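Local coordinates for protein histidinol-phosphatase (Listeria monocytogenes serotype 4b str. H7858, PDB 6NLR) that probably catalyses the metal-dependent hydrolysis of histidinol phosphate to histidinol and phosphate, a late step of histidine biosynthesis, at residues Asp4-Thr9 / Asp222-Gly227; Asp18-Met23 / Tyr35-His40; Ile28-Asp33 / Gln263-Gly268; Leu228-Pro231 / Thr236-Pro239. One frame throughout, in Å; residues are numbered along the deposited sequence.

Contact 1 (Asp4-Thr9 / Asp222-Gly227). With CO (cobalt (II) ion), chain F.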
loop_
_atom_site.group_PDB
_atom_site.type_symbol
_atom_site.label_atom_id
_atom_site.label_comp_id
_atom_site.label_asym_id
_atom_site.label_seq_id
_atom_site.Cartn_x
_atom_site.Cartn_y
_atom_site.Cartn_z
ATOM N N ASP A 4 -9.359 -6.984 -8.178
ATOM C CA ASP A 4 -8.696 -5.793 -7.595
ATOM C C ASP A 4 -8.437 -6.113 -6.119
ATOM O O ASP A 4 -9.405 -6.379 -5.375
ATOM C CB ASP A 4 -9.513 -4.522 -7.854
ATOM C CG ASP A 4 -8.786 -3.235 -7.477
ATOM O OD1 ASP A 4 -7.720 -3.312 -6.784
ATOM O OD2 ASP A 4 -9.295 -2.137 -7.859
ATOM N N GLY A 5 -7.167 -6.113 -5.720
ATOM C CA GLY A 5 -6.760 -6.460 -4.352
ATOM C C GLY A 5 -6.544 -5.240 -3.486
ATOM O O GLY A 5 -6.092 -5.436 -2.338
ATOM N N HIS A 6 -6.853 -4.020 -3.952
ATOM C CA HIS A 6 -6.465 -2.796 -3.198
ATOM C C HIS A 6 -7.408 -1.615 -3.495
ATOM O O HIS A 6 -7.162 -0.852 -4.460
ATOM C CB HIS A 6 -4.986 -2.512 -3.473
ATOM C CG HIS A 6 -4.359 -1.528 -2.545
ATOM N ND1 HIS A 6 -2.990 -1.460 -2.384
ATOM C CD2 HIS A 6 -4.884 -0.549 -1.784
ATOM C CE1 HIS A 6 -2.702 -0.484 -1.545
ATOM N NE2 HIS A 6 -3.846 0.092 -1.159
ATOM N N THR A 7 -8.426 -1.419 -2.654
ATOM C CA THR A 7 -9.366 -0.267 -2.771
ATOM C C THR A 7 -9.659 0.329 -1.396
ATOM O O THR A 7 -9.517 -0.385 -0.363
ATOM C CB THR A 7 -10.678 -0.662 -3.461
ATOM O OG1 THR A 7 -11.467 -1.439 -2.552
ATOM C CG2 THR A 7 -10.423 -1.422 -4.741
ATOM N N HIS A 8 -10.099 1.576 -1.423
ATOM C CA HIS A 8 -10.429 2.417 -0.248
ATOM C C HIS A 8 -11.891 2.861 -0.351
ATOM O O HIS A 8 -12.552 2.524 -1.357
ATOM C CB HIS A 8 -9.402 3.560 -0.154
ATOM C CG HIS A 8 -8.025 3.048 0.119
ATOM N ND1 HIS A 8 -7.606 2.717 1.396
ATOM C CD2 HIS A 8 -7.003 2.729 -0.704
ATOM C CE1 HIS A 8 -6.360 2.271 1.344
ATOM N NE2 HIS A 8 -5.985 2.232 0.059
ATOM N N THR A 9 -12.366 3.608 0.649
ATOM C CA THR A 9 -13.800 3.881 0.888
ATOM C C THR A 9 -13.984 5.301 1.411
ATOM O O THR A 9 -12.971 6.024 1.572
ATOM C CB THR A 9 -14.355 2.888 1.921
ATOM O OG1 THR A 9 -13.812 3.178 3.215
ATOM C CG2 THR A 9 -14.038 1.454 1.571
ATOM N N ASP A 222 1.409 -6.696 -4.140
ATOM C CA ASP A 222 0.486 -5.658 -4.664
ATOM C C ASP A 222 1.097 -5.136 -5.963
ATOM O O ASP A 222 2.173 -4.508 -5.886
ATOM C CB ASP A 222 0.326 -4.597 -3.571
ATOM C CG ASP A 222 -0.573 -3.391 -3.825
ATOM O OD1 ASP A 222 -1.666 -3.585 -4.378
ATOM O OD2 ASP A 222 -0.177 -2.265 -3.388
ATOM N N PHE A 223 0.493 -5.425 -7.111
ATOM C CA PHE A 223 0.898 -4.805 -8.398
ATOM C C PHE A 223 0.045 -3.543 -8.517
ATOM O O PHE A 223 -1.117 -3.606 -8.969
ATOM C CB PHE A 223 0.733 -5.741 -9.596
ATOM C CG PHE A 223 1.167 -5.120 -10.902
ATOM C CD1 PHE A 223 0.355 -4.208 -11.577
ATOM C CD2 PHE A 223 2.390 -5.433 -11.461
ATOM C CE1 PHE A 223 0.746 -3.646 -12.778
ATOM C CE2 PHE A 223 2.790 -4.854 -12.660
ATOM C CZ PHE A 223 1.973 -3.960 -13.318
ATOM N N ASN A 224 0.609 -2.427 -8.060
ATOM C CA ASN A 224 -0.155 -1.195 -7.758
ATOM C C ASN A 224 -0.010 -0.186 -8.918
ATOM O O ASN A 224 1.119 0.251 -9.219
ATOM C CB ASN A 224 0.262 -0.716 -6.379
ATOM C CG ASN A 224 -0.567 0.430 -5.852
ATOM O OD1 ASN A 224 -0.850 1.383 -6.581
ATOM N ND2 ASN A 224 -0.948 0.329 -4.585
ATOM N N THR A 225 -1.123 0.172 -9.547
ATOM C CA THR A 225 -1.167 1.045 -10.746
ATOM C C THR A 225 -1.348 2.516 -10.377
ATOM O O THR A 225 -1.267 3.358 -11.298
ATOM C CB THR A 225 -2.236 0.568 -11.733
ATOM O OG1 THR A 225 -3.503 0.603 -11.049
ATOM C CG2 THR A 225 -1.888 -0.813 -12.259
ATOM N N ALA A 226 -1.491 2.850 -9.096
ATOM C CA ALA A 226 -1.739 4.249 -8.661
ATOM C C ALA A 226 -0.630 5.178 -9.184
ATOM O O ALA A 226 -0.937 6.311 -9.522
ATOM C CB ALA A 226 -1.834 4.329 -7.160
ATOM N N GLY A 227 0.617 4.707 -9.211
ATOM C CA GLY A 227 1.789 5.504 -9.611
ATOM C C GLY A 227 1.661 6.048 -11.021
ATOM O O GLY A 227 2.206 7.162 -11.278
HETATM CO CO CO F . -3.841 2.088 -0.414
HETATM O O HOH W 1 -1.676 2.423 -0.669
#
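In the trinuclear metal site of this PHP domain, His6 of strand 3-7 stands between the cobalt ion and the carboxylate of Asp222 on strand 220-224. The ring uses both nitrogens: NE2 of His6 binds cobalt at 2.1 Å, while ND1 turns to Asp222, beyond strand 253-256. The two carboxylate oxygens of Asp222 share the His6 ND1-H, OD2 at 3.1 Å and OD1 at 3.2 Å, in weak, bent bonds. The carboxylate sits at the edge of the imidazole, its CG in the ring plane, yet the two flat groups are turned 36° against each other. Both side chains have CG anti to the backbone N, and they meet at about a right angle. Asp222 OD2 is also gripped from its own strand by Asn224 ND2 at 3.0 Å, a nearly straight bond on the syn side, and by the backbone N of His181, which is consistent with a second-shell role in orienting the histidine. Asn224 ND2 lies 3.5 Å from His6 ND1, but both are donors; its other partner is Asp258, and its OD1 closes an Asx turn onto Ala226 N. A second Asx turn, from Asp4 OD1 to His6 N, fixes the backbone that carries the ligand. His8 NE2 and a water each meet cobalt at 2.2 Å, and Glu93 and Asp258 also bind the ion. The paired histidines form the His-X-His motif that opens the PHP fold, here with a second-shell Asp-His pair behind its first ligand.

Contact 2 (Asp18-Met23 / Tyr35-His40); sequences DDVEEM and YSIVEH. With MN (manganese (II) ion), chain D.
A chi1 of -175° at Tyr35 swings the ring away from the backbone N, lifts it off strand 34-40 and carries the phenol to Met23 on helix 20-29. Met23, present as selenomethionine, meets it with its root and its end: the chain runs out from CB and bends about the CG-SE bond (chi3 63°), bringing the methyl back towards the same oxygen. Tyr35 OH thus lies 3.5 Å from Met23 CB and 3.9 Å from Met23 CE, in van der Waals contact, with the two side chains crossing at about a right angle. One turn earlier on the helix, Val20 holds CG1 between the backbone N and the carbonyl carbon (chi1 60°) and sends CG2 to the strand. Val20 CG2 touches Ile37 CD1 at 3.9 Å, again with side chains roughly perpendicular. Tyr35 and Ile37, two residues apart, present the same strand face to the helix, and Tyr71 and Met75 of helix 68-81 close round the Val20-Ile37 pair. The helix start is capped by Asp19, whose OD1 accepts from Glu21 N at 2.8 Å in an almost straight bond and also pairs with Lys74. At the far end of the strand, Glu39 OE2 takes the backbone N-H of His40 at 2.9 Å and also bonds His8 ND1. His40 NE2 binds manganese at 2.1 Å, beside His14 and His260. Helix 20-29 packed on strand 34-40 is the second half of the beta-alpha-beta unit begun by strand 3-7, as in the TIM-barrel-like fold of PHP enzymes.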
loop_
_atom_site.group_PDB
_atom_site.type_symbol
_atom_site.label_atom_id
_atom_site.label_comp_id
_atom_site.label_asym_id
_atom_site.label_seq_id
_atom_site.Cartn_x
_atom_site.Cartn_y
_atom_site.Cartn_z
ATOM N N ASP A 18 -16.182 9.397 -1.980
ATOM C CA ASP A 18 -17.172 8.628 -2.778
ATOM C C ASP A 18 -17.638 7.439 -1.937
ATOM O O ASP A 18 -16.817 6.844 -1.230
ATOM C CB ASP A 18 -16.611 8.115 -4.104
ATOM C CG ASP A 18 -16.370 9.194 -5.148
ATOM O OD1 ASP A 18 -16.772 10.345 -4.898
ATOM O OD2 ASP A 18 -15.746 8.868 -6.186
ATOM N N ASP A 19 -18.911 7.099 -2.037
ATOM C CA ASP A 19 -19.483 5.911 -1.368
ATOM C C ASP A 19 -18.895 4.653 -2.012
ATOM O O ASP A 19 -18.950 4.531 -3.253
ATOM C CB ASP A 19 -21.002 5.928 -1.439
ATOM C CG ASP A 19 -21.642 4.918 -0.499
ATOM O OD1 ASP A 19 -21.201 3.756 -0.463
ATOM O OD2 ASP A 19 -22.569 5.296 0.191
ATOM N N VAL A 20 -18.427 3.727 -1.180
ATOM C CA VAL A 20 -17.927 2.388 -1.609
ATOM C C VAL A 20 -18.956 1.741 -2.537
ATOM O O VAL A 20 -18.548 1.024 -3.454
ATOM C CB VAL A 20 -17.596 1.487 -0.408
ATOM C CG1 VAL A 20 -18.811 1.237 0.466
ATOM C CG2 VAL A 20 -16.962 0.168 -0.843
ATOM N N GLU A 21 -20.243 1.960 -2.318
ATOM C CA GLU A 21 -21.286 1.303 -3.141
ATOM C C GLU A 21 -21.129 1.710 -4.608
ATOM O O GLU A 21 -21.274 0.837 -5.461
ATOM C CB GLU A 21 -22.684 1.687 -2.658
ATOM C CG GLU A 21 -23.767 0.923 -3.384
ATOM C CD GLU A 21 -24.956 0.578 -2.497
ATOM O OE1 GLU A 21 -24.993 1.036 -1.321
ATOM O OE2 GLU A 21 -25.808 -0.177 -2.957
ATOM N N GLU A 22 -20.875 2.992 -4.885
ATOM C CA GLU A 22 -20.728 3.513 -6.276
ATOM C C GLU A 22 -19.439 2.935 -6.869
ATOM O O GLU A 22 -19.398 2.648 -8.061
ATOM C CB GLU A 22 -20.767 5.046 -6.328
ATOM C CG GLU A 22 -22.079 5.658 -5.838
ATOM C CD GLU A 22 -23.384 5.065 -6.373
ATOM O OE1 GLU A 22 -23.594 5.106 -7.608
ATOM O OE2 GLU A 22 -24.208 4.561 -5.548
HETATM N N MSE A 23 -18.413 2.727 -6.027
HETATM C CA MSE A 23 -17.163 2.138 -6.491
HETATM C C MSE A 23 -17.398 0.673 -6.889
HETATM O O MSE A 23 -16.936 0.220 -7.937
HETATM C CB MSE A 23 -16.072 2.299 -5.425
HETATM C CG MSE A 23 -15.796 3.734 -5.065
HETATM SE SE MSE A 23 -14.549 3.889 -3.573
HETATM C CE MSE A 23 -12.960 3.078 -4.369
ATOM N N TYR A 35 -12.895 -8.357 -5.470
ATOM C CA TYR A 35 -12.715 -6.948 -5.057
ATOM C C TYR A 35 -12.428 -6.910 -3.558
ATOM O O TYR A 35 -13.279 -7.391 -2.787
ATOM C CB TYR A 35 -13.969 -6.189 -5.484
ATOM C CG TYR A 35 -13.957 -4.699 -5.278
ATOM C CD1 TYR A 35 -14.256 -4.161 -4.037
ATOM C CD2 TYR A 35 -13.731 -3.827 -6.326
ATOM C CE1 TYR A 35 -14.323 -2.798 -3.836
ATOM C CE2 TYR A 35 -13.769 -2.457 -6.136
ATOM C CZ TYR A 35 -14.079 -1.938 -4.891
ATOM O OH TYR A 35 -14.165 -0.592 -4.679
ATOM N N SER A 36 -11.280 -6.357 -3.165
ATOM C CA SER A 36 -10.864 -6.229 -1.750
ATOM C C SER A 36 -10.972 -4.768 -1.304
ATOM O O SER A 36 -10.380 -3.863 -1.928
ATOM C CB SER A 36 -9.482 -6.803 -1.517
ATOM O OG SER A 36 -9.492 -8.216 -1.653
ATOM N N ILE A 37 -11.733 -4.570 -0.234
ATOM C CA ILE A 37 -11.800 -3.311 0.529
ATOM C C ILE A 37 -10.760 -3.430 1.634
ATOM O O ILE A 37 -10.976 -4.235 2.568
ATOM C CB ILE A 37 -13.206 -3.086 1.082
ATOM C CG1 ILE A 37 -14.247 -3.083 -0.040
ATOM C CG2 ILE A 37 -13.227 -1.801 1.898
ATOM C CD1 ILE A 37 -15.656 -3.254 0.455
ATOM N N VAL A 38 -9.672 -2.676 1.503
ATOM C CA VAL A 38 -8.546 -2.719 2.455
ATOM C C VAL A 38 -8.279 -1.286 2.915
ATOM O O VAL A 38 -7.282 -0.658 2.498
ATOM C CB VAL A 38 -7.328 -3.449 1.851
ATOM C CG1 VAL A 38 -7.575 -4.952 1.844
ATOM C CG2 VAL A 38 -6.994 -2.972 0.447
ATOM N N GLU A 39 -9.175 -0.786 3.750
ATOM C CA GLU A 39 -9.106 0.600 4.248
ATOM C C GLU A 39 -7.878 0.744 5.157
ATOM O O GLU A 39 -7.465 -0.254 5.807
ATOM C CB GLU A 39 -10.399 0.963 4.964
ATOM C CG GLU A 39 -10.505 2.441 5.208
ATOM C CD GLU A 39 -10.236 3.253 3.944
ATOM O OE1 GLU A 39 -11.173 3.427 3.161
ATOM O OE2 GLU A 39 -9.073 3.673 3.765
ATOM N N HIS A 40 -7.307 1.947 5.223
ATOM C CA HIS A 40 -6.186 2.237 6.150
ATOM C C HIS A 40 -6.565 1.907 7.592
ATOM O O HIS A 40 -7.584 2.443 8.082
ATOM C CB HIS A 40 -5.796 3.699 6.056
ATOM C CG HIS A 40 -5.293 4.043 4.710
ATOM N ND1 HIS A 40 -4.049 3.636 4.285
ATOM C CD2 HIS A 40 -5.855 4.751 3.711
ATOM C CE1 HIS A 40 -3.848 4.092 3.060
ATOM N NE2 HIS A 40 -4.946 4.773 2.689
HETATM MN MN MN D . -5.109 6.136 1.048
#

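Contact 3 (Ile28-Asp33 / Gln263-Gly268)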
loop_
_atom_site.group_PDB
_atom_site.type_symbol
_atom_site.label_atom_id
_atom_site.label_comp_id
_atom_site.label_asym_id
_atom_site.label_seq_id
_atom_site.Cartn_x
_atom_site.Cartn_y
_atom_site.Cartn_z
ATOM N N ILE A 28 -18.236 -3.633 -11.039
ATOM C CA ILE A 28 -19.108 -4.656 -11.697
ATOM C C ILE A 28 -19.257 -4.278 -13.177
ATOM O O ILE A 28 -19.140 -5.154 -14.020
ATOM C CB ILE A 28 -20.453 -4.785 -10.971
ATOM C CG1 ILE A 28 -20.251 -5.339 -9.554
ATOM C CG2 ILE A 28 -21.458 -5.604 -11.794
ATOM C CD1 ILE A 28 -21.450 -5.204 -8.653
ATOM N N GLU A 29 -19.476 -3.004 -13.484
ATOM C CA GLU A 29 -19.596 -2.510 -14.880
ATOM C C GLU A 29 -18.316 -2.858 -15.649
ATOM O O GLU A 29 -18.427 -3.133 -16.842
ATOM C CB GLU A 29 -19.870 -1.005 -14.856
ATOM C CG GLU A 29 -20.079 -0.330 -16.201
ATOM C CD GLU A 29 -20.018 1.194 -16.080
ATOM O OE1 GLU A 29 -20.307 1.729 -14.971
ATOM O OE2 GLU A 29 -19.653 1.855 -17.069
ATOM N N LEU A 30 -17.145 -2.822 -15.014
ATOM C CA LEU A 30 -15.853 -3.119 -15.695
ATOM C C LEU A 30 -15.509 -4.611 -15.572
ATOM O O LEU A 30 -14.326 -4.938 -15.789
ATOM C CB LEU A 30 -14.738 -2.246 -15.094
ATOM C CG LEU A 30 -14.922 -0.742 -15.278
ATOM C CD1 LEU A 30 -13.706 0.030 -14.791
ATOM C CD2 LEU A 30 -15.224 -0.413 -16.741
ATOM N N ASP A 31 -16.456 -5.463 -15.165
ATOM C CA ASP A 31 -16.313 -6.949 -15.202
ATOM C C ASP A 31 -15.312 -7.467 -14.160
ATOM O O ASP A 31 -14.761 -8.557 -14.373
ATOM C CB ASP A 31 -15.878 -7.424 -16.593
ATOM C CG ASP A 31 -16.900 -7.099 -17.665
ATOM O OD1 ASP A 31 -18.093 -7.417 -17.449
ATOM O OD2 ASP A 31 -16.499 -6.514 -18.698
ATOM N N PHE A 32 -15.082 -6.753 -13.060
ATOM C CA PHE A 32 -14.316 -7.330 -11.926
ATOM C C PHE A 32 -15.179 -8.449 -11.340
ATOM O O PHE A 32 -16.375 -8.229 -11.262
ATOM C CB PHE A 32 -13.925 -6.256 -10.909
ATOM C CG PHE A 32 -12.732 -5.458 -11.365
ATOM C CD1 PHE A 32 -12.900 -4.360 -12.195
ATOM C CD2 PHE A 32 -11.446 -5.867 -11.043
ATOM C CE1 PHE A 32 -11.798 -3.664 -12.668
ATOM C CE2 PHE A 32 -10.343 -5.169 -11.510
ATOM C CZ PHE A 32 -10.519 -4.066 -12.317
ATOM N N ASP A 33 -14.615 -9.602 -10.988
ATOM C CA ASP A 33 -15.388 -10.636 -10.257
ATOM C C ASP A 33 -14.869 -10.756 -8.818
ATOM O O ASP A 33 -15.521 -11.424 -8.042
ATOM C CB ASP A 33 -15.407 -11.963 -11.007
ATOM C CG ASP A 33 -14.074 -12.323 -11.598
ATOM O OD1 ASP A 33 -13.125 -12.426 -10.794
ATOM O OD2 ASP A 33 -13.993 -12.428 -12.858
ATOM N N GLN A 263 -13.667 7.173 -10.009
ATOM C CA GLN A 263 -12.905 7.493 -11.241
ATOM C C GLN A 263 -11.639 6.637 -11.292
ATOM O O GLN A 263 -11.146 6.423 -12.378
ATOM C CB GLN A 263 -12.575 8.985 -11.319
ATOM C CG GLN A 263 -13.799 9.858 -11.578
ATOM C CD GLN A 263 -14.627 9.434 -12.770
ATOM O OE1 GLN A 263 -15.667 8.779 -12.627
ATOM N NE2 GLN A 263 -14.165 9.808 -13.958
ATOM N N ASP A 264 -11.152 6.165 -10.152
ATOM C CA ASP A 264 -9.912 5.357 -10.056
ATOM C C ASP A 264 -10.178 3.895 -10.437
ATOM O O ASP A 264 -9.214 3.171 -10.717
ATOM C CB ASP A 264 -9.368 5.380 -8.630
ATOM C CG ASP A 264 -8.871 6.730 -8.159
ATOM O OD1 ASP A 264 -8.641 7.620 -9.014
ATOM O OD2 ASP A 264 -8.678 6.873 -6.930
ATOM N N ILE A 265 -11.419 3.426 -10.346
ATOM C CA ILE A 265 -11.722 1.970 -10.479
ATOM C C ILE A 265 -11.252 1.496 -11.860
ATOM O O ILE A 265 -11.578 2.152 -12.841
ATOM C CB ILE A 265 -13.218 1.682 -10.231
ATOM C CG1 ILE A 265 -13.608 1.971 -8.771
ATOM C CG2 ILE A 265 -13.570 0.262 -10.638
ATOM C CD1 ILE A 265 -13.117 0.963 -7.801
ATOM N N GLY A 266 -10.505 0.386 -11.906
ATOM C CA GLY A 266 -10.036 -0.258 -13.148
ATOM C C GLY A 266 -8.785 0.403 -13.714
ATOM O O GLY A 266 -8.281 -0.093 -14.706
ATOM N N ARG A 267 -8.255 1.469 -13.104
ATOM C CA ARG A 267 -7.189 2.271 -13.763
ATOM C C ARG A 267 -5.935 1.393 -13.944
ATOM O O ARG A 267 -5.578 0.627 -13.024
ATOM C CB ARG A 267 -6.902 3.556 -12.974
ATOM C CG ARG A 267 -6.225 3.323 -11.628
ATOM C CD ARG A 267 -6.085 4.637 -10.887
ATOM N NE ARG A 267 -5.681 4.458 -9.495
ATOM C CZ ARG A 267 -5.423 5.459 -8.660
ATOM N NH1 ARG A 267 -5.472 6.713 -9.085
ATOM N NH2 ARG A 267 -5.104 5.209 -7.399
ATOM N N GLY A 268 -5.306 1.476 -15.112
ATOM C CA GLY A 268 -4.048 0.770 -15.428
ATOM C C GLY A 268 -4.221 -0.758 -15.476
ATOM O O GLY A 268 -3.191 -1.484 -15.514
#
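Leu30 and Phe32, just past the end of helix 20-29, receive the tight turn around Gly266, so that a Schellman motif meets a type II beta turn. The contact itself is apolar. Leu30 CD1 does most of the touching: it lies against the turn backbone, 3.6 Å from Ile265 O and 4.0 Å from Gly266 CA, and reaches the Ile265 branch methyl CG2 at 4.2 Å. Phe32, two residues on, has CG anti to its carbonyl carbon (chi1 -79°), and its CE1 and CZ both approach Gly266 CA, CE1 at 3.9 Å, obliquely to the ring. Gly266, with no side chain and a positive phi of 82°, occupies the third position of the turn, which lets the leucine methyl and the aromatic ring press on its backbone. Backbone hydrogen bonds shape both partners. Asp31, in left-handed conformation, is the C-prime residue of the Schellman motif, with Phe32 N bonded to Ala27 O and Asp31 N to Ile28 O; Arg267 N closes the beta turn onto Asp264 O. Ile265 also reaches back to Met23, Lys26 and Ala27, extending the packing along the helix, while Lys2 makes a cation-pi contact with Phe32. Within the turn segment, Arg267 makes the charged contacts: its NE bonds Ser257 O, and Arg267 NH1 stands 3.3 Å from Asp264 OD1, the oxygen well out of the guanidinium plane, so that the pair is held by charge alone.

Contact 4 (Leu228-Pro231 / Thr236-Pro239); sequences LFKP and TYPP
Leu228 and Thr236 lie side by side and point the same way, so that the leucine fork runs along the threonine methyl. Thr236 CG2 rests 3.9 Å from Leu228 CD1 and equally far from Leu228 CG, while the other branch, Leu228 CD2, turns to the backbone and comes within 3.8 Å of Thr236 N. The methyl is left to face the leucine because Thr236 puts its hydroxyl between the backbone N and the carbonyl carbon (chi1 59°), aimed along its own chain. There Thr236 OG1 donates to Pro238 O at 2.6 Å, approaching from above the carbonyl plane, 38° out of it, and it is also bonded to Lys275 NZ. This bond spans the cis peptide before Pro238 and ties down the bend that leads into helix 240-248. Both segments belong to the beta-alpha loop that joins strand 220-224 to that helix in the barrel-like fold: 228-229 is the end of a short 3-10 turn, and Thr236 to Pro239 is the return arm. Thr271 of helix 269-276 touches both Leu228 and Thr236, and Phe223 packs against Thr236. Nearer the metal site, Tyr237 reaches with its hydroxyl towards the aliphatic part of Lys230, OH of Tyr237 lying 4.2 Å from Lys230 CG, a loose contact beside His181 and Asn224. Two bends near the root of the lysine, at chi1 and chi2, precede an extended outer chain, and the Lys230 side chain is about 6 Å from the bound sulfate ion.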
loop_
_atom_site.group_PDB
_atom_site.type_symbol
_atom_site.label_atom_id
_atom_site.label_comp_id
_atom_site.label_asym_id
_atom_site.label_seq_id
_atom_site.Cartn_x
_atom_site.Cartn_y
_atom_site.Cartn_z
ATOM N N LEU A 228 0.961 5.327 -11.914
ATOM C CA LEU A 228 0.747 5.753 -13.326
ATOM C C LEU A 228 -0.036 7.076 -13.347
ATOM O O LEU A 228 0.099 7.830 -14.320
ATOM C CB LEU A 228 -0.013 4.657 -14.092
ATOM C CG LEU A 228 0.711 3.321 -14.274
ATOM C CD1 LEU A 228 -0.219 2.311 -14.939
ATOM C CD2 LEU A 228 2.013 3.489 -15.064
ATOM N N PHE A 229 -0.854 7.342 -12.323
ATOM C CA PHE A 229 -1.799 8.491 -12.268
ATOM C C PHE A 229 -1.321 9.551 -11.260
ATOM O O PHE A 229 -2.078 10.504 -11.006
ATOM C CB PHE A 229 -3.202 7.934 -12.008
ATOM C CG PHE A 229 -3.599 6.919 -13.059
ATOM C CD1 PHE A 229 -4.152 7.333 -14.262
ATOM C CD2 PHE A 229 -3.334 5.565 -12.894
ATOM C CE1 PHE A 229 -4.474 6.420 -15.256
ATOM C CE2 PHE A 229 -3.637 4.650 -13.899
ATOM C CZ PHE A 229 -4.197 5.084 -15.082
ATOM N N LYS A 230 -0.116 9.394 -10.694
ATOM C CA LYS A 230 0.515 10.432 -9.834
ATOM C C LYS A 230 1.400 11.299 -10.724
ATOM O O LYS A 230 2.267 10.792 -11.434
ATOM C CB LYS A 230 1.298 9.823 -8.666
ATOM C CG LYS A 230 0.509 8.866 -7.787
ATOM C CD LYS A 230 -0.766 9.446 -7.197
ATOM C CE LYS A 230 -1.495 8.413 -6.354
ATOM N NZ LYS A 230 -2.769 8.917 -5.785
ATOM N N PRO A 231 1.207 12.634 -10.700
ATOM C CA PRO A 231 1.863 13.511 -11.670
ATOM C C PRO A 231 3.406 13.493 -11.622
ATOM O O PRO A 231 3.989 13.799 -12.656
ATOM C CB PRO A 231 1.291 14.909 -11.345
ATOM C CG PRO A 231 0.805 14.811 -9.897
ATOM C CD PRO A 231 0.380 13.365 -9.720
ATOM N N THR A 236 4.350 2.018 -12.491
ATOM C CA THR A 236 3.709 1.005 -11.605
ATOM C C THR A 236 4.612 0.762 -10.398
ATOM O O THR A 236 5.835 0.953 -10.496
ATOM C CB THR A 236 3.399 -0.315 -12.313
ATOM O OG1 THR A 236 4.654 -0.799 -12.790
ATOM C CG2 THR A 236 2.397 -0.149 -13.435
ATOM N N TYR A 237 4.014 0.350 -9.292
ATOM C CA TYR A 237 4.751 -0.131 -8.104
ATOM C C TYR A 237 4.536 -1.633 -8.051
ATOM O O TYR A 237 3.426 -2.069 -7.714
ATOM C CB TYR A 237 4.252 0.499 -6.789
ATOM C CG TYR A 237 4.004 1.993 -6.747
ATOM C CD1 TYR A 237 5.039 2.910 -6.773
ATOM C CD2 TYR A 237 2.719 2.504 -6.591
ATOM C CE1 TYR A 237 4.809 4.277 -6.681
ATOM C CE2 TYR A 237 2.470 3.863 -6.452
ATOM C CZ TYR A 237 3.523 4.755 -6.479
ATOM O OH TYR A 237 3.324 6.098 -6.327
ATOM N N PRO A 238 5.551 -2.480 -8.357
ATOM C CA PRO A 238 6.887 -2.048 -8.757
ATOM C C PRO A 238 6.986 -1.867 -10.274
ATOM O O PRO A 238 6.043 -2.160 -11.016
ATOM C CB PRO A 238 7.749 -3.193 -8.225
ATOM C CG PRO A 238 6.854 -4.430 -8.313
ATOM C CD PRO A 238 5.430 -3.939 -8.281
ATOM N N PRO A 239 8.132 -1.384 -10.792
ATOM C CA PRO A 239 8.377 -1.333 -12.231
ATOM C C PRO A 239 8.692 -2.708 -12.850
ATOM O O PRO A 239 8.955 -3.657 -12.157
ATOM C CB PRO A 239 9.586 -0.409 -12.372
ATOM C CG PRO A 239 10.275 -0.452 -11.057
ATOM C CD PRO A 239 9.258 -0.862 -10.015
#

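How the contacts relate
Contact 2 lies within the first beta-alpha-beta unit, strand 3-7, helix 20-29 and strand 34-40, and falls between the two segments of contact 1. Contact 1 joins strand 3-7 to strand 220-224 of the smaller three-stranded sheet, bringing together segments more than 200 residues apart; the centres of contacts 1 and 2 lie about 11 Å apart. Contact 3, whose segments alternate with those of contacts 1 and 2, shares helix 20-29 with contact 2; Tyr35 OH touches Ile265 CD1 between them. Contact 4 lies between the two segments of contact 3, its centre about 20 Å from that of contact 2. Contacts 1 and 2 supply metal ligands; contacts 3 and 4 pack the surrounding loops.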